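Local coordinates for protein glycerophosphodiester phosphodiesterase (Parabacteroides distasonis, PDB 3NO3) that belongs to the glycerophosphodiester phosphodiesterase family, adopts a TIM-barrel fold and carries a bound magnesium ion, at residues A[17-20]-A[21-25]; A[160-164]-A[165-169]. All blocks are in the same frame, centred on the assembly; numbering follows the deposited sequence.

Following the chain from the N terminus, strand 6-9 leads into the loop that contact 1 closes: residues 17-20 turn back on 21-25, where helix 24-32 begins and leads on to strand 37-44. Much later, strand 155-157 runs into contact 2, in which 160-164 meets 165-169 at the start of helix 164-169, ahead of strand 174-178. Both are therefore strand-to-helix joints of one TIM barrel. They lie in series, neither nesting nor crossing, on opposite sides of the chain's centre. The centres of contacts 1 and 2 are about 34 Å apart. Between nearest atoms the gap is about 19 Å. In each, a serine stands at the N-cap.

Contact 1 of 2, residues A[17-20]-A[21-25]; sequences EGSA and QNSIR
Q21 takes the second position of the type II beta turn that runs from A20 to S23 and brings S23 back on A20; its extended side chain leads away to R11, the hydrogen-bond partner of OE1. N22 occupies the third position. Its side chain leaves the contact and bonds through ND2 to D41, a magnesium ligand; about 6 Å separates the N22 side chain from the metal, consistent with a second-shell place. S23 closes the turn: its OG donates to A20 O at 2.7 Å, approaching 33° out of the carbonyl plane. With chi1 at 68°, OG sits between the backbone N and the carbonyl carbon, a placement from which it both reaches back to A20 and bonds to S26 N as the N-cap of helix 24-32. The loop between strand 6-9 and this helix in the TIM barrel thus turns directly into a capped helix start, and E80 receives the backbone N-H groups of I24 and R25. R25, in one of its two deposited conformers, then reaches back over the loop, CG anti to the backbone N and the chain bent at chi2. Its CG rests 3.5 Å from S19 CA and close beside S19 OG, whose own hydrogen-bond partner is Y13 O. Beyond the bend, NH1 donates to E17 O at 2.8 Å, from above the carbonyl plane, and NE adds a weak bond of 3.3 Å to the same E17 O. This oxygen lies at the guanidinium edge but tilted from its plane, and the N-H...O angle of 136° at NH1 shows a bent bond.

Contact 2 of 2, residues A[160-164]-A[165-169]; sequences GELSP and MELKE
E166 OE1 is gripped from the loop by S163 N, whose N-H points almost straight at it: the bond is 2.9 Å long with an N-H...O angle of 172° and uses the anti lone pair of the carboxylate oxygen. The return bond, E166 N to S163 OG at 3.1 Å, completes a capping box at the N terminus of helix 164-169, in the joint that follows strand 155-157 of the TIM barrel. A water bridges OE1 and E161 O, though its approach to OE1 is unusually short and so doubtful in detail. With the S163 N-H as donor and a helix N terminus beside it, the carboxylate probably stays negatively charged. The reach depends on E166 CG lying anti to the carbonyl carbon (chi1 -72°) with the chain extended beyond it, which carries the carboxylate back past S163 OG. L162 crosses the E166 side chain at about a right angle, its CD2 lying 3.6 Å from OE1. L162 also packs CB against L167 CD2 at 3.9 Å, an apolar contact that Y157 of the preceding strand extends by touching both leucines. P164 opens the first helical turn and packs its ring against W188, D191 and C192, joining this helix start to the neighbouring helix 188-194. The regular backbone pattern begins with L167 N to S163 O, 2.9 Å, and continues with K168 N to P164 O, 2.8 Å. On the same carbonyl, K168 CB lies 3.5 Å from P164 O.

Contact 1 of 2, residues A[17-20]-A[21-25]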
loop_
_atom_site.group_PDB
_atom_site.type_symbol
_atom_site.label_atom_id
_atom_site.label_comp_id
_atom_site.label_asym_id
_atom_site.label_seq_id
_atom_site.Cartn_x
_atom_site.Cartn_y
_atom_site.Cartn_z
ATOM N N GLU A 17 -10.988 -15.469 -9.062
ATOM C CA GLU A 17 -10.491 -16.450 -10.055
ATOM C C GLU A 17 -9.268 -16.020 -10.869
ATOM O O GLU A 17 -9.271 -14.940 -11.476
ATOM C CB GLU A 17 -11.607 -16.794 -11.033
ATOM C CG GLU A 17 -11.269 -17.823 -12.104
ATOM C CD GLU A 17 -12.469 -18.117 -13.017
ATOM O OE1 GLU A 17 -13.533 -17.444 -12.917
ATOM O OE2 GLU A 17 -12.336 -19.043 -13.846
ATOM N N GLY A 18 -8.242 -16.877 -10.867
ATOM C CA GLY A 18 -7.014 -16.651 -11.626
ATOM C C GLY A 18 -6.005 -15.685 -11.043
ATOM O O GLY A 18 -4.897 -15.542 -11.606
ATOM N N SER A 19 -6.342 -15.078 -9.899
ATOM C CA SER A 19 -5.555 -14.024 -9.291
ATOM C C SER A 19 -4.633 -14.579 -8.207
ATOM O O SER A 19 -4.633 -15.771 -7.916
ATOM C CB SER A 19 -6.459 -12.882 -8.828
ATOM O OG SER A 19 -5.682 -11.678 -8.639
ATOM N N ALA A 20 -3.774 -13.706 -7.701
ATOM C CA ALA A 20 -2.714 -14.030 -6.760
ATOM C C ALA A 20 -2.354 -12.742 -6.117
ATOM O O ALA A 20 -2.473 -11.703 -6.725
ATOM C CB ALA A 20 -1.459 -14.596 -7.453
ATOM N N GLN A 21 -1.890 -12.814 -4.877
ATOM C CA GLN A 21 -1.387 -11.610 -4.184
ATOM C C GLN A 21 -0.267 -10.957 -4.970
ATOM O O GLN A 21 0.596 -11.660 -5.535
ATOM C CB GLN A 21 -0.912 -12.002 -2.766
ATOM C CG GLN A 21 -2.056 -12.429 -1.886
ATOM C CD GLN A 21 -1.634 -12.982 -0.532
ATOM O OE1 GLN A 21 -0.543 -12.704 -0.037
ATOM N NE2 GLN A 21 -2.534 -13.739 0.089
ATOM N N ASN A 22 -0.253 -9.621 -5.030
ATOM C CA ASN A 22 0.896 -8.874 -5.593
ATOM C C ASN A 22 1.258 -9.258 -7.025
ATOM O O ASN A 22 2.434 -9.416 -7.386
ATOM C CB ASN A 22 2.116 -8.978 -4.643
ATOM C CG ASN A 22 2.014 -8.047 -3.443
ATOM O OD1 ASN A 22 1.747 -6.892 -3.625
ATOM N ND2 ASN A 22 2.272 -8.537 -2.228
ATOM N N SER A 23 0.222 -9.448 -7.839
ATOM C CA SER A 23 0.373 -9.958 -9.208
ATOM C C SER A 23 -0.154 -8.932 -10.220
ATOM O O SER A 23 -0.852 -7.971 -9.870
ATOM C CB SER A 23 -0.394 -11.285 -9.350
ATOM O OG SER A 23 -1.791 -11.128 -9.262
ATOM N N ILE A 24 0.176 -9.161 -11.479
ATOM C CA ILE A 24 -0.364 -8.395 -12.591
ATOM C C ILE A 24 -1.894 -8.569 -12.614
ATOM O O ILE A 24 -2.641 -7.576 -12.680
ATOM C CB ILE A 24 0.265 -8.831 -13.907
ATOM C CG1 ILE A 24 1.779 -8.487 -13.912
ATOM C CG2 ILE A 24 -0.587 -8.289 -15.121
ATOM C CD1 ILE A 24 2.150 -6.996 -13.835
ATOM N N ARG A 25 -2.364 -9.812 -12.419
ATOM C CA ARG A 25 -3.786 -10.107 -12.406
ATOM C C ARG A 25 -4.499 -9.356 -11.281
ATOM O O ARG A 25 -5.559 -8.828 -11.502
ATOM C CB ARG A 25 -3.992 -11.621 -12.298
ATOM C CG ARG A 25 -5.404 -12.136 -12.194
ATOM C CD ARG A 25 -6.276 -12.005 -13.405
ATOM N NE ARG A 25 -7.319 -13.056 -13.396
ATOM C CZ ARG A 25 -8.340 -13.156 -14.251
ATOM N NH1 ARG A 25 -9.186 -14.180 -14.135
ATOM N NH2 ARG A 25 -8.541 -12.255 -15.212
#

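Contact 2 of 2, residues A[160-164]-A[165-169]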
loop_
_atom_site.group_PDB
_atom_site.type_symbol
_atom_site.label_atom_id
_atom_site.label_comp_id
_atom_site.label_asym_id
_atom_site.label_seq_id
_atom_site.Cartn_x
_atom_site.Cartn_y
_atom_site.Cartn_z
ATOM N N GLY A 160 1.991 2.072 13.791
ATOM C CA GLY A 160 0.880 2.147 14.724
ATOM C C GLY A 160 1.125 2.875 16.045
ATOM O O GLY A 160 0.166 3.060 16.800
ATOM N N GLU A 161 2.347 3.348 16.317
ATOM C CA GLU A 161 2.664 3.832 17.677
ATOM C C GLU A 161 2.692 5.352 17.813
ATOM O O GLU A 161 2.758 5.834 18.907
ATOM C CB GLU A 161 3.971 3.200 18.217
ATOM C CG GLU A 161 5.313 3.810 17.747
ATOM C CD GLU A 161 5.694 3.476 16.306
ATOM O OE1 GLU A 161 5.022 2.637 15.660
ATOM O OE2 GLU A 161 6.691 4.050 15.812
ATOM N N LEU A 162 2.641 6.086 16.714
ATOM C CA LEU A 162 2.762 7.538 16.733
ATOM C C LEU A 162 1.389 8.160 16.531
ATOM O O LEU A 162 0.616 7.687 15.686
ATOM C CB LEU A 162 3.771 7.980 15.656
ATOM C CG LEU A 162 5.255 7.663 15.966
ATOM C CD1 LEU A 162 6.117 8.185 14.852
ATOM C CD2 LEU A 162 5.722 8.258 17.330
ATOM N N SER A 163 1.079 9.205 17.310
ATOM C CA SER A 163 -0.200 9.899 17.228
ATOM C C SER A 163 -0.226 10.713 15.940
ATOM O O SER A 163 0.835 10.976 15.353
ATOM C CB SER A 163 -0.365 10.838 18.408
ATOM O OG SER A 163 0.531 11.941 18.286
ATOM N N PRO A 164 -1.429 11.111 15.479
ATOM C CA PRO A 164 -1.460 11.965 14.271
ATOM C C PRO A 164 -0.643 13.256 14.401
ATOM O O PRO A 164 0.060 13.624 13.460
ATOM C CB PRO A 164 -2.944 12.262 14.116
ATOM C CG PRO A 164 -3.591 11.034 14.640
ATOM C CD PRO A 164 -2.790 10.689 15.865
HETATM N N MSE A 165 -0.702 13.887 15.564
HETATM C CA MSE A 165 0.095 15.065 15.826
HETATM C C MSE A 165 1.569 14.785 15.625
HETATM O O MSE A 165 2.244 15.563 14.941
HETATM C CB MSE A 165 -0.170 15.568 17.241
HETATM C CG MSE A 165 0.686 16.743 17.704
HETATM SE SE MSE A 165 0.555 18.318 16.529
HETATM C CE MSE A 165 -1.373 18.462 16.722
ATOM N N GLU A 166 2.055 13.672 16.176
ATOM C CA GLU A 166 3.460 13.286 16.047
ATOM C C GLU A 166 3.813 13.027 14.577
ATOM O O GLU A 166 4.850 13.478 14.085
ATOM C CB GLU A 166 3.773 12.044 16.915
ATOM C CG GLU A 166 3.806 12.339 18.431
ATOM C CD GLU A 166 3.932 11.081 19.272
ATOM O OE1 GLU A 166 3.193 10.106 19.010
ATOM O OE2 GLU A 166 4.789 11.065 20.182
ATOM N N LEU A 167 2.919 12.347 13.878
ATOM C CA LEU A 167 3.120 12.111 12.450
ATOM C C LEU A 167 3.141 13.398 11.613
ATOM O O LEU A 167 4.023 13.570 10.739
ATOM C CB LEU A 167 2.059 11.146 11.930
ATOM C CG LEU A 167 2.094 9.672 12.357
ATOM C CD1 LEU A 167 0.869 8.906 11.771
ATOM C CD2 LEU A 167 3.407 9.022 11.888
ATOM N N LYS A 168 2.223 14.318 11.900
ATOM C CA LYS A 168 2.134 15.576 11.155
ATOM C C LYS A 168 3.427 16.361 11.299
ATOM O O LYS A 168 3.899 16.900 10.326
ATOM C CB LYS A 168 0.941 16.416 11.631
ATOM C CG LYS A 168 0.641 17.666 10.793
ATOM C CD LYS A 168 0.292 17.354 9.384
ATOM C CE LYS A 168 -0.012 18.627 8.650
ATOM N NZ LYS A 168 -1.153 18.446 7.746
ATOM N N GLU A 169 3.982 16.379 12.513
ATOM C CA GLU A 169 5.232 17.110 12.796
ATOM C C GLU A 169 6.420 16.598 11.960
ATOM O O GLU A 169 7.302 17.381 11.561
ATOM C CB GLU A 169 5.568 17.050 14.285
ATOM C CG GLU A 169 6.687 18.048 14.696
ATOM C CD GLU A 169 6.908 18.110 16.193
ATOM O OE1 GLU A 169 6.204 17.381 16.954
ATOM O OE2 GLU A 169 7.794 18.889 16.607
HETATM O O HOH W 1 2.785 8.160 20.570
#